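Local coordinates for protein N2152 (Neocallimastix frontalis, PDB 5U22) that probably hydrolyses arabinosyl glycosidic bonds, as a family 39 glycoside hydrolase built from a TIM barrel and a beta-sandwich, at residues Leu25-Asn30 with Gly331-Asp336; Tyr306-Asp311 with Glu374-Lys379; Gln340-Ile345 with Ala356-Leu361; Ala369-Glu374 with Gly401-Asp406. One frame throughout, in Å; residues are numbered along the deposited sequence.

Contact 1 of 4, residues Leu25-Asn30 with Gly331-Asp336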
loop_
_atom_site.group_PDB
_atom_site.type_symbol
_atom_site.label_atom_id
_atom_site.label_comp_id
_atom_site.label_asym_id
_atom_site.label_seq_id
_atom_site.Cartn_x
_atom_site.Cartn_y
_atom_site.Cartn_z
ATOM N N LEU A 25 -14.229 17.962 -0.846
ATOM C CA LEU A 25 -13.090 17.508 -0.059
ATOM C C LEU A 25 -12.419 18.728 0.553
ATOM O O LEU A 25 -12.182 19.724 -0.141
ATOM C CB LEU A 25 -12.084 16.742 -0.921
ATOM C CG LEU A 25 -12.631 15.511 -1.640
ATOM C CD1 LEU A 25 -12.533 15.707 -3.136
ATOM C CD2 LEU A 25 -11.860 14.269 -1.213
ATOM N N THR A 26 -12.114 18.656 1.844
ATOM C CA THR A 26 -11.532 19.789 2.551
ATOM C C THR A 26 -10.165 19.398 3.093
ATOM O O THR A 26 -10.035 18.411 3.826
ATOM C CB THR A 26 -12.457 20.271 3.664
ATOM O OG1 THR A 26 -13.695 20.670 3.070
ATOM C CG2 THR A 26 -11.837 21.473 4.394
ATOM N N VAL A 27 -9.154 20.168 2.705
ATOM C CA VAL A 27 -7.770 19.975 3.113
ATOM C C VAL A 27 -7.476 21.020 4.179
ATOM O O VAL A 27 -7.667 22.216 3.941
ATOM C CB VAL A 27 -6.820 20.134 1.915
ATOM C CG1 VAL A 27 -5.361 20.101 2.356
ATOM C CG2 VAL A 27 -7.103 19.072 0.858
ATOM N N ASP A 28 -7.038 20.582 5.357
ATOM C CA ASP A 28 -6.628 21.500 6.417
ATOM C C ASP A 28 -5.105 21.480 6.485
ATOM O O ASP A 28 -4.516 20.575 7.079
ATOM C CB ASP A 28 -7.241 21.124 7.767
ATOM C CG ASP A 28 -6.921 22.145 8.854
ATOM O OD1 ASP A 28 -5.981 22.959 8.673
ATOM O OD2 ASP A 28 -7.606 22.136 9.891
ATOM N N CYS A 29 -4.471 22.514 5.930
ATOM C CA CYS A 29 -3.016 22.513 5.861
ATOM C C CYS A 29 -2.346 22.619 7.224
ATOM O O CYS A 29 -1.140 22.363 7.311
ATOM C CB CYS A 29 -2.540 23.648 4.953
ATOM S SG CYS A 29 -3.221 23.534 3.277
ATOM N N ASN A 30 -3.080 22.969 8.282
ATOM C CA ASN A 30 -2.511 23.001 9.625
ATOM C C ASN A 30 -2.601 21.670 10.352
ATOM O O ASN A 30 -1.956 21.504 11.389
ATOM C CB ASN A 30 -3.206 24.062 10.482
ATOM C CG ASN A 30 -2.558 25.416 10.351
ATOM O OD1 ASN A 30 -1.490 25.548 9.753
ATOM N ND2 ASN A 30 -3.198 26.437 10.913
ATOM N N GLY A 331 -8.718 11.082 -0.769
ATOM C CA GLY A 331 -7.374 11.392 -1.228
ATOM C C GLY A 331 -6.459 11.826 -0.105
ATOM O O GLY A 331 -6.796 11.730 1.076
ATOM N N ALA A 332 -5.283 12.313 -0.498
ATOM C CA ALA A 332 -4.243 12.656 0.457
ATOM C C ALA A 332 -3.576 13.955 0.041
ATOM O O ALA A 332 -3.507 14.287 -1.146
ATOM C CB ALA A 332 -3.187 11.545 0.565
ATOM N N ALA A 333 -3.059 14.675 1.030
ATOM C CA ALA A 333 -2.495 15.989 0.773
ATOM C C ALA A 333 -1.192 16.142 1.531
ATOM O O ALA A 333 -1.054 15.631 2.646
ATOM C CB ALA A 333 -3.460 17.101 1.181
ATOM N N SER A 334 -0.243 16.858 0.925
ATOM C CA SER A 334 1.038 17.124 1.564
ATOM C C SER A 334 1.344 18.617 1.508
ATOM O O SER A 334 0.911 19.331 0.597
ATOM C CB SER A 334 2.168 16.320 0.904
ATOM O OG SER A 334 2.358 16.742 -0.434
ATOM N N VAL A 335 2.074 19.092 2.513
ATOM C CA VAL A 335 2.549 20.471 2.562
ATOM C C VAL A 335 4.042 20.435 2.824
ATOM O O VAL A 335 4.491 19.741 3.742
ATOM C CB VAL A 335 1.846 21.301 3.651
ATOM C CG1 VAL A 335 2.441 22.711 3.690
ATOM C CG2 VAL A 335 0.350 21.347 3.427
ATOM N N ASP A 336 4.805 21.193 2.036
ATOM C CA ASP A 336 6.260 21.248 2.158
ATOM C C ASP A 336 6.687 22.711 2.229
ATOM O O ASP A 336 6.624 23.422 1.222
ATOM C CB ASP A 336 6.921 20.545 0.973
ATOM C CG ASP A 336 8.436 20.436 1.114
ATOM O OD1 ASP A 336 9.070 21.307 1.742
ATOM O OD2 ASP A 336 9.002 19.467 0.572
#
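V27 and A333 face each other from two strands, 25-28 and 331-336, that run the same way, their end-to-end directions only 19° apart. No hydrogen bond joins the two segments: they stack face to face in the core of the beta-sandwich rather than edge to edge. The backbones draw together along the run, from 8.5 Å between the CA atoms of L25 and G331 to 6.8 Å between those of C29 and V335.

Small residues suit such a narrow gap. V27 has CG1 anti to its backbone N (chi1 173°), and this methyl reaches A333 CB at 3.7 Å, while CG2 stands a little farther from the same carbon. The single methyl of A333 lets the bulkier valine approach closely, and V317 of strand 315-320 touches both residues. G331, with no side chain, meets L25 only loosely; the side chain of L25 also packs on F344. Farther along, V335 offers one methyl to C29: V335 CG2 lies 4.0 Å from C29 CB and 4.2 Å from C29 SG, so the compact, weakly polar side chain of cysteine fits among apolar neighbours.

T26 and D28 point out of this interior and bond to polar groups of N357 and N360. At C29 and N30 the chain turns a corner, which D28 helps to shape with an Asx turn. N30 N donates to D28 OD1 at 2.9 Å, approaching from 35° above the carboxylate plane, and the same oxygen also accepts from N360 ND2.

Contact 2 of 4, residues Tyr306-Asp311 with Glu374-Lys379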
loop_
_atom_site.group_PDB
_atom_site.type_symbol
_atom_site.label_atom_id
_atom_site.label_comp_id
_atom_site.label_asym_id
_atom_site.label_seq_id
_atom_site.Cartn_x
_atom_site.Cartn_y
_atom_site.Cartn_z
ATOM N N TYR A 306 0.615 7.226 -9.105
ATOM C CA TYR A 306 1.544 6.882 -8.037
ATOM C C TYR A 306 2.829 7.701 -8.109
ATOM O O TYR A 306 3.494 7.881 -7.086
ATOM C CB TYR A 306 1.822 5.373 -8.062
ATOM C CG TYR A 306 0.736 4.597 -7.332
ATOM C CD1 TYR A 306 -0.507 4.369 -7.919
ATOM C CD2 TYR A 306 0.947 4.130 -6.042
ATOM C CE1 TYR A 306 -1.501 3.672 -7.233
ATOM C CE2 TYR A 306 -0.031 3.432 -5.357
ATOM C CZ TYR A 306 -1.250 3.209 -5.949
ATOM O OH TYR A 306 -2.198 2.501 -5.242
ATOM N N LYS A 307 3.183 8.219 -9.289
ATOM C CA LYS A 307 4.319 9.132 -9.371
ATOM C C LYS A 307 4.017 10.435 -8.637
ATOM O O LYS A 307 4.860 10.945 -7.884
ATOM C CB LYS A 307 4.669 9.385 -10.840
ATOM C CG LYS A 307 5.709 10.492 -11.068
ATOM C CD LYS A 307 7.110 10.048 -10.707
ATOM C CE LYS A 307 8.141 11.152 -11.022
ATOM N NZ LYS A 307 9.316 11.062 -10.131
ATOM N N TRP A 308 2.818 10.991 -8.850
ATOM C CA TRP A 308 2.386 12.157 -8.079
ATOM C C TRP A 308 2.508 11.883 -6.591
ATOM O O TRP A 308 3.018 12.707 -5.821
ATOM C CB TRP A 308 0.933 12.486 -8.399
ATOM C CG TRP A 308 0.664 13.117 -9.705
ATOM C CD1 TRP A 308 1.564 13.643 -10.576
ATOM C CD2 TRP A 308 -0.624 13.292 -10.293
ATOM N NE1 TRP A 308 0.910 14.151 -11.679
ATOM C CE2 TRP A 308 -0.437 13.943 -11.526
ATOM C CE3 TRP A 308 -1.924 12.957 -9.893
ATOM C CZ2 TRP A 308 -1.504 14.276 -12.366
ATOM C CZ3 TRP A 308 -2.980 13.286 -10.726
ATOM C CH2 TRP A 308 -2.764 13.938 -11.948
ATOM N N TYR A 309 2.032 10.709 -6.179
ATOM C CA TYR A 309 2.066 10.320 -4.775
ATOM C C TYR A 309 3.495 10.231 -4.266
ATOM O O TYR A 309 3.837 10.804 -3.222
ATOM C CB TYR A 309 1.346 8.978 -4.631
ATOM C CG TYR A 309 1.266 8.397 -3.241
ATOM C CD1 TYR A 309 1.015 9.200 -2.125
ATOM C CD2 TYR A 309 1.384 7.024 -3.055
ATOM C CE1 TYR A 309 0.912 8.651 -0.844
ATOM C CE2 TYR A 309 1.265 6.457 -1.789
ATOM C CZ TYR A 309 1.031 7.266 -0.690
ATOM O OH TYR A 309 0.915 6.680 0.550
ATOM N N GLY A 310 4.347 9.510 -4.993
ATOM C CA GLY A 310 5.720 9.332 -4.553
ATOM C C GLY A 310 6.499 10.628 -4.489
ATOM O O GLY A 310 7.464 10.734 -3.720
ATOM N N ASP A 311 6.118 11.619 -5.311
ATOM C CA ASP A 311 6.775 12.926 -5.308
ATOM C C ASP A 311 6.462 13.740 -4.066
ATOM O O ASP A 311 7.122 14.761 -3.838
ATOM C CB ASP A 311 6.359 13.769 -6.524
ATOM C CG ASP A 311 6.935 13.261 -7.829
ATOM O OD1 ASP A 311 7.842 12.403 -7.795
ATOM O OD2 ASP A 311 6.486 13.752 -8.895
ATOM N N GLU A 374 -4.562 19.078 -12.542
ATOM C CA GLU A 374 -4.288 18.077 -13.566
ATOM C C GLU A 374 -5.153 16.840 -13.358
ATOM O O GLU A 374 -5.651 16.578 -12.260
ATOM C CB GLU A 374 -2.823 17.632 -13.560
ATOM C CG GLU A 374 -1.825 18.739 -13.590
ATOM C CD GLU A 374 -0.417 18.210 -13.417
ATOM O OE1 GLU A 374 0.071 17.551 -14.352
ATOM O OE2 GLU A 374 0.178 18.421 -12.341
ATOM N N LYS A 375 -5.290 16.054 -14.427
ATOM C CA LYS A 375 -5.959 14.761 -14.349
ATOM C C LYS A 375 -5.156 13.711 -15.099
ATOM O O LYS A 375 -4.423 14.017 -16.045
ATOM C CB LYS A 375 -7.383 14.809 -14.915
ATOM C CG LYS A 375 -7.463 15.106 -16.409
ATOM C CD LYS A 375 -8.911 15.069 -16.873
ATOM C CE LYS A 375 -9.073 15.614 -18.296
ATOM N NZ LYS A 375 -8.346 14.791 -19.293
ATOM N N ILE A 376 -5.305 12.466 -14.668
ATOM C CA ILE A 376 -4.762 11.324 -15.388
ATOM C C ILE A 376 -5.945 10.418 -15.690
ATOM O O ILE A 376 -6.617 9.935 -14.771
ATOM C CB ILE A 376 -3.658 10.600 -14.602
ATOM C CG1 ILE A 376 -3.137 9.408 -15.406
ATOM C CG2 ILE A 376 -4.117 10.177 -13.182
ATOM C CD1 ILE A 376 -2.316 9.842 -16.602
ATOM N N ASP A 377 -6.246 10.242 -16.971
ATOM C CA ASP A 377 -7.423 9.471 -17.337
ATOM C C ASP A 377 -7.076 7.992 -17.455
ATOM O O ASP A 377 -5.931 7.610 -17.703
ATOM C CB ASP A 377 -8.030 9.976 -18.651
ATOM C CG ASP A 377 -8.641 11.356 -18.517
ATOM O OD1 ASP A 377 -9.051 11.722 -17.395
ATOM O OD2 ASP A 377 -8.708 12.074 -19.535
ATOM N N TRP A 378 -8.098 7.157 -17.295
ATOM C CA TRP A 378 -7.933 5.710 -17.295
ATOM C C TRP A 378 -8.983 5.076 -18.191
ATOM O O TRP A 378 -10.158 5.451 -18.121
ATOM C CB TRP A 378 -8.055 5.190 -15.866
ATOM C CG TRP A 378 -8.159 3.723 -15.680
ATOM C CD1 TRP A 378 -7.142 2.863 -15.373
ATOM C CD2 TRP A 378 -9.358 2.935 -15.706
ATOM N NE1 TRP A 378 -7.634 1.584 -15.219
ATOM C CE2 TRP A 378 -8.988 1.603 -15.420
ATOM C CE3 TRP A 378 -10.702 3.222 -15.953
ATOM C CZ2 TRP A 378 -9.915 0.567 -15.377
ATOM C CZ3 TRP A 378 -11.622 2.186 -15.906
ATOM C CH2 TRP A 378 -11.222 0.877 -15.627
ATOM N N LYS A 379 -8.552 4.140 -19.042
ATOM C CA LYS A 379 -9.432 3.287 -19.834
ATOM C C LYS A 379 -9.456 1.857 -19.323
ATOM O O LYS A 379 -10.528 1.253 -19.192
ATOM C CB LYS A 379 -8.990 3.290 -21.306
ATOM C CG LYS A 379 -9.041 4.650 -21.976
ATOM C CD LYS A 379 -10.140 4.713 -23.011
ATOM C CE LYS A 379 -10.206 6.092 -23.645
ATOM N NZ LYS A 379 -8.848 6.586 -24.047
#
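At the seam between the TIM barrel and the beta-sandwich, W308 of helix 301-310 pushes the benzo end of its indole up to E374, K375 and I376 of strand 368-376. The helix and strand segments have axes 11.2 Å apart and run at 130° to each other, a gap that the tryptophan side chain spans. No hydrogen bond crosses it.

W308 CZ2 touches E374 CB at 3.8 Å, and W308 CH2 lies 4.0 Å from both K375 C and I376 N, so the ring meets backbone as much as side chains. W308 CZ3 meets the methyl I376 CG2 at 4.1 Å; this methyl and E374 CB lie on opposite sides of the ring plane. In I376 a chi1 of 180° swings CG1 off opposite the backbone N, and CG2 is the branch turned to the indole; the residue also packs on A301, Y304 and F305 of the same helix.

E374 meets the ring mainly through CB, with E374 OE1 also near W308 CZ2 (4.1 Å). Its carboxylate plane stands 57° from the indole plane, and OE2 forms a salt bridge with R417, whose guanidinium makes a cation-pi interaction with W308. The buried acid and the aromatic ring thus share one arginine, which probably offsets the acid's charge. A barrel helix packed on the sheet of an attached beta-sandwich is typical of family 39 glycoside hydrolases, in which such a domain flanks the TIM barrel.

Contact 3 of 4, residues Gln340-Ile345 with Ala356-Leu361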
loop_
_atom_site.group_PDB
_atom_site.type_symbol
_atom_site.label_atom_id
_atom_site.label_comp_id
_atom_site.label_asym_id
_atom_site.label_seq_id
_atom_site.Cartn_x
_atom_site.Cartn_y
_atom_site.Cartn_z
ATOM N N GLN A 340 8.085 24.754 -0.823
ATOM C CA GLN A 340 7.043 25.776 -0.928
ATOM C C GLN A 340 5.933 25.360 -1.896
ATOM O O GLN A 340 5.621 26.053 -2.864
ATOM C CB GLN A 340 7.649 27.134 -1.291
ATOM C CG GLN A 340 8.580 27.633 -0.171
ATOM C CD GLN A 340 8.975 29.090 -0.305
ATOM O OE1 GLN A 340 8.823 29.878 0.639
ATOM N NE2 GLN A 340 9.500 29.453 -1.464
ATOM N N TYR A 341 5.303 24.224 -1.585
ATOM C CA TYR A 341 4.130 23.804 -2.339
ATOM C C TYR A 341 3.184 23.021 -1.444
ATOM O O TYR A 341 3.557 22.545 -0.369
ATOM C CB TYR A 341 4.504 22.973 -3.577
ATOM C CG TYR A 341 4.931 21.540 -3.298
ATOM C CD1 TYR A 341 6.254 21.233 -3.037
ATOM C CD2 TYR A 341 4.007 20.494 -3.333
ATOM C CE1 TYR A 341 6.652 19.929 -2.797
ATOM C CE2 TYR A 341 4.395 19.179 -3.081
ATOM C CZ TYR A 341 5.721 18.905 -2.816
ATOM O OH TYR A 341 6.112 17.598 -2.569
ATOM N N VAL A 342 1.938 22.934 -1.904
ATOM C CA VAL A 342 0.921 22.027 -1.387
ATOM C C VAL A 342 0.478 21.124 -2.534
ATOM O O VAL A 342 0.289 21.590 -3.664
ATOM C CB VAL A 342 -0.291 22.798 -0.828
ATOM C CG1 VAL A 342 -1.361 21.832 -0.308
ATOM C CG2 VAL A 342 0.152 23.796 0.228
ATOM N N SER A 343 0.290 19.841 -2.246
ATOM C CA SER A 343 -0.171 18.891 -3.252
ATOM C C SER A 343 -1.347 18.102 -2.699
ATOM O O SER A 343 -1.282 17.592 -1.581
ATOM C CB SER A 343 0.946 17.933 -3.666
ATOM O OG SER A 343 0.476 17.013 -4.647
ATOM N N PHE A 344 -2.401 17.975 -3.497
ATOM C CA PHE A 344 -3.612 17.249 -3.120
ATOM C C PHE A 344 -3.959 16.317 -4.271
ATOM O O PHE A 344 -4.226 16.788 -5.381
ATOM C CB PHE A 344 -4.763 18.222 -2.841
ATOM C CG PHE A 344 -6.052 17.548 -2.438
ATOM C CD1 PHE A 344 -6.035 16.314 -1.801
ATOM C CD2 PHE A 344 -7.276 18.151 -2.685
ATOM C CE1 PHE A 344 -7.219 15.684 -1.432
ATOM C CE2 PHE A 344 -8.468 17.528 -2.304
ATOM C CZ PHE A 344 -8.426 16.293 -1.678
ATOM N N ILE A 345 -3.920 15.004 -4.026
ATOM C CA ILE A 345 -4.296 14.017 -5.038
ATOM C C ILE A 345 -5.544 13.289 -4.570
ATOM O O ILE A 345 -5.678 12.970 -3.382
ATOM C CB ILE A 345 -3.154 13.022 -5.342
ATOM C CG1 ILE A 345 -2.785 12.196 -4.105
ATOM C CG2 ILE A 345 -1.928 13.763 -5.830
ATOM C CD1 ILE A 345 -1.633 11.206 -4.371
ATOM N N ALA A 356 -12.737 21.357 -4.044
ATOM C CA ALA A 356 -11.622 21.106 -3.144
ATOM C C ALA A 356 -11.393 22.368 -2.330
ATOM O O ALA A 356 -10.914 23.377 -2.857
ATOM C CB ALA A 356 -10.372 20.706 -3.924
ATOM N N ASN A 357 -11.788 22.326 -1.065
ATOM C CA ASN A 357 -11.587 23.443 -0.157
ATOM C C ASN A 357 -10.233 23.292 0.510
ATOM O O ASN A 357 -9.880 22.202 0.967
ATOM C CB ASN A 357 -12.693 23.477 0.897
ATOM C CG ASN A 357 -14.068 23.446 0.275
ATOM O OD1 ASN A 357 -14.436 24.359 -0.461
ATOM N ND2 ASN A 357 -14.843 22.393 0.571
ATOM N N PHE A 358 -9.469 24.372 0.548
ATOM C CA PHE A 358 -8.241 24.424 1.329
ATOM C C PHE A 358 -8.405 25.444 2.446
ATOM O O PHE A 358 -8.755 26.597 2.181
ATOM C CB PHE A 358 -7.054 24.812 0.448
ATOM C CG PHE A 358 -6.736 23.793 -0.611
ATOM C CD1 PHE A 358 -5.748 22.851 -0.401
ATOM C CD2 PHE A 358 -7.445 23.768 -1.807
ATOM C CE1 PHE A 358 -5.455 21.901 -1.374
ATOM C CE2 PHE A 358 -7.153 22.834 -2.781
ATOM C CZ PHE A 358 -6.158 21.898 -2.560
ATOM N N LYS A 359 -8.156 25.029 3.686
ATOM C CA LYS A 359 -8.134 25.964 4.803
ATOM C C LYS A 359 -6.759 25.978 5.457
ATOM O O LYS A 359 -5.955 25.051 5.296
ATOM C CB LYS A 359 -9.217 25.635 5.839
ATOM C CG LYS A 359 -9.368 24.177 6.160
ATOM C CD LYS A 359 -10.685 23.932 6.908
ATOM C CE LYS A 359 -10.689 24.637 8.251
ATOM N N ASN A 360 -6.490 27.073 6.179
ATOM C CA ASN A 360 -5.200 27.290 6.834
ATOM C C ASN A 360 -4.039 27.144 5.854
ATOM O O ASN A 360 -3.007 26.544 6.162
ATOM C CB ASN A 360 -5.035 26.351 8.023
ATOM C CG ASN A 360 -6.066 26.607 9.091
ATOM O OD1 ASN A 360 -6.300 27.752 9.462
ATOM N ND2 ASN A 360 -6.714 25.553 9.568
ATOM N N LEU A 361 -4.206 27.710 4.662
ATOM C CA LEU A 361 -3.169 27.661 3.640
ATOM C C LEU A 361 -1.851 28.191 4.194
ATOM O O LEU A 361 -1.842 29.105 5.029
ATOM C CB LEU A 361 -3.587 28.465 2.404
ATOM C CG LEU A 361 -4.495 27.739 1.414
ATOM C CD1 LEU A 361 -5.053 28.710 0.390
ATOM C CD2 LEU A 361 -3.756 26.598 0.709
#
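The tip of the F358 ring wedges into the notch between two successive inward-facing residues of strand 341-345, V342 and F344, with S343 turned away between them. This strand and 356-359 lie in the two facing layers of the beta-sandwich, their axes 10.4 Å apart and 148° between directions, close to antiparallel. Facing residues rather than backbone bonds fill the space.

F358 is the bump. Its CZ touches F344 CB and F344 CD2, each at 3.9 Å, so it sits in the hollow where the F344 ring leaves its own backbone. One carbon along, F358 CE1 meets V342 CG1 at 4.2 Å, the methyl forming the other wall of the notch. The two phenyl planes are almost perpendicular, at 87°, with centroids 6.0 Å apart, and the rings meet obliquely.

F344 returns the fit. A chi1 of -180° extends its ring straight away from the backbone N, across the layer gap toward A356. There A356 CB lies near the ring plane, at the edge, 4.0 Å from F344 CE2. The small alanine lets the long phenylalanine ring reach right up to the facing strand. L25 and V27 of strand 23-28 also touch F344, and V27 touches F358 too.

Every group meeting across this gap is hydrocarbon. The contact therefore depends on excluded water and on shape, with little to fix direction except how the perpendicular rings and methyls interlock.

Contact 4 of 4, residues Ala369-Glu374 with Gly401-Asp406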
loop_
_atom_site.group_PDB
_atom_site.type_symbol
_atom_site.label_atom_id
_atom_site.label_comp_id
_atom_site.label_asym_id
_atom_site.label_seq_id
_atom_site.Cartn_x
_atom_site.Cartn_y
_atom_site.Cartn_z
ATOM N N ALA A 369 -1.918 32.420 -4.603
ATOM C CA ALA A 369 -1.429 31.072 -4.839
ATOM C C ALA A 369 -1.556 30.720 -6.312
ATOM O O ALA A 369 -2.585 30.983 -6.939
ATOM C CB ALA A 369 -2.197 30.055 -3.995
ATOM N N HIS A 370 -0.516 30.109 -6.862
ATOM C CA HIS A 370 -0.596 29.572 -8.213
ATOM C C HIS A 370 -1.120 28.139 -8.148
ATOM O O HIS A 370 -0.529 27.292 -7.469
ATOM C CB HIS A 370 0.762 29.618 -8.898
ATOM C CG HIS A 370 0.696 29.232 -10.335
ATOM N ND1 HIS A 370 0.113 30.037 -11.291
ATOM C CD2 HIS A 370 1.082 28.103 -10.973
ATOM C CE1 HIS A 370 0.166 29.432 -12.463
ATOM N NE2 HIS A 370 0.760 28.262 -12.300
ATOM N N VAL A 371 -2.222 27.868 -8.845
ATOM C CA VAL A 371 -2.918 26.585 -8.752
ATOM C C VAL A 371 -2.888 25.905 -10.113
ATOM O O VAL A 371 -3.421 26.437 -11.091
ATOM C CB VAL A 371 -4.364 26.759 -8.263
ATOM C CG1 VAL A 371 -5.078 25.412 -8.208
ATOM C CG2 VAL A 371 -4.358 27.435 -6.895
ATOM N N LYS A 372 -2.268 24.733 -10.177
ATOM C CA LYS A 372 -2.303 23.906 -11.370
ATOM C C LYS A 372 -3.123 22.663 -11.067
ATOM O O LYS A 372 -2.841 21.951 -10.097
ATOM C CB LYS A 372 -0.894 23.530 -11.816
ATOM C CG LYS A 372 -0.850 22.586 -13.008
ATOM C CD LYS A 372 0.596 22.327 -13.393
ATOM C CE LYS A 372 0.726 21.542 -14.691
ATOM N NZ LYS A 372 2.169 21.261 -14.999
ATOM N N VAL A 373 -4.141 22.416 -11.881
ATOM C CA VAL A 373 -5.064 21.301 -11.686
ATOM C C VAL A 373 -4.869 20.337 -12.850
ATOM O O VAL A 373 -4.983 20.733 -14.016
ATOM C CB VAL A 373 -6.518 21.797 -11.598
ATOM C CG1 VAL A 373 -7.466 20.638 -11.354
ATOM C CG2 VAL A 373 -6.646 22.838 -10.489
ATOM N N GLU A 374 -4.562 19.078 -12.542
ATOM C CA GLU A 374 -4.288 18.077 -13.566
ATOM C C GLU A 374 -5.153 16.840 -13.358
ATOM O O GLU A 374 -5.651 16.578 -12.260
ATOM C CB GLU A 374 -2.823 17.632 -13.560
ATOM C CG GLU A 374 -1.825 18.739 -13.590
ATOM C CD GLU A 374 -0.417 18.210 -13.417
ATOM O OE1 GLU A 374 0.071 17.551 -14.352
ATOM O OE2 GLU A 374 0.178 18.421 -12.341
ATOM N N GLY A 401 -6.700 32.580 4.649
ATOM C CA GLY A 401 -6.063 31.292 4.469
ATOM C C GLY A 401 -6.851 30.268 3.685
ATOM O O GLY A 401 -6.514 29.087 3.741
ATOM N N GLN A 402 -7.884 30.677 2.952
ATOM C CA GLN A 402 -8.812 29.737 2.338
ATOM C C GLN A 402 -8.929 30.005 0.847
ATOM O O GLN A 402 -8.985 31.164 0.426
ATOM C CB GLN A 402 -10.201 29.842 3.002
ATOM C CG GLN A 402 -11.191 28.680 2.708
ATOM C CD GLN A 402 -11.967 28.833 1.398
ATOM O OE1 GLN A 402 -11.978 29.893 0.791
ATOM N NE2 GLN A 402 -12.628 27.773 0.976
ATOM N N ILE A 403 -8.942 28.922 0.050
ATOM C CA ILE A 403 -9.431 28.948 -1.329
ATOM C C ILE A 403 -10.305 27.715 -1.560
ATOM O O ILE A 403 -10.204 26.710 -0.853
ATOM C CB ILE A 403 -8.304 29.003 -2.392
ATOM C CG1 ILE A 403 -7.607 27.647 -2.543
ATOM C CG2 ILE A 403 -7.291 30.101 -2.065
ATOM C CD1 ILE A 403 -6.527 27.640 -3.600
ATOM N N SER A 404 -11.198 27.818 -2.539
ATOM C CA SER A 404 -11.975 26.678 -3.016
ATOM C C SER A 404 -11.706 26.515 -4.502
ATOM O O SER A 404 -11.842 27.475 -5.271
ATOM C CB SER A 404 -13.482 26.850 -2.774
ATOM O OG SER A 404 -13.785 26.830 -1.392
ATOM N N VAL A 405 -11.321 25.308 -4.895
ATOM C CA VAL A 405 -10.948 24.994 -6.272
ATOM C C VAL A 405 -12.019 24.063 -6.835
ATOM O O VAL A 405 -12.243 22.972 -6.293
ATOM C CB VAL A 405 -9.547 24.359 -6.331
ATOM C CG1 VAL A 405 -9.190 23.944 -7.754
ATOM C CG2 VAL A 405 -8.495 25.325 -5.792
ATOM N N ASP A 406 -12.701 24.497 -7.901
ATOM C CA ASP A 406 -13.779 23.719 -8.510
ATOM C C ASP A 406 -13.295 22.960 -9.742
ATOM O O ASP A 406 -12.577 23.513 -10.579
ATOM C CB ASP A 406 -14.945 24.614 -8.939
ATOM C CG ASP A 406 -15.492 25.453 -7.812
ATOM O OD1 ASP A 406 -15.592 24.948 -6.685
ATOM O OD2 ASP A 406 -15.822 26.630 -8.060
#
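S404 OG, on the outer side of the strand that sends I403 and V405 inward to V371 and V373, is held by two amides. Q402 NE2 donates to it at 2.8 Å, with the oxygen only 12° out of the amide plane of Q402, and N357 OD1 of the adjoining strand is its second partner. Serine suits this partly exposed face; the residues meeting across the opposite face are aliphatic.

There the axes of 369-374 and 403-406 pass 9.8 Å apart at a crossing angle of -28°. V371 sends its two methyls to different partners. V371 CG2 slides past the end of I403, 4.0 Å from I403 CD1, and V371 CG1 meets V405 CG2 tip to tip at 4.2 Å. The other methyl, V405 CG1, passes V373 CG2 at 3.9 Å. I403 sets CG1 between its backbone N and carbonyl carbon (chi1 75°), from which the extended chain carries CD1 across to V371. I418 touches both V371 and V405, and Y396 does likewise.

Beta-branched residues favour extended backbone and present short, blunt surfaces. Two layers of strands packed through them at a small negative angle are typical of the aligned beta-sandwich.

Overall arrangement
All four contacts are buried, but they lie in different parts of the molecule. Contacts 1, 3 and 4 fill the interior of the beta-sandwich, joining its two layers through apolar side chains alone; contact 2 lies at the border with the barrel and brings a helix, an acid and an arginine into play. Contacts 1 and 3 are intimate neighbours, centres about 5 Å apart, because 23-28 pairs with 353-359 and 330-336 with 341-347. Contact 4 continues that interior outward, since 353-359 also pairs with 403-408. Contacts 2 and 4 use the same strand, 368-376; E374, common to both ranges, does its packing in contact 2. Aromatic rings fill contacts 2 and 3, smaller aliphatic groups contacts 1 and 4.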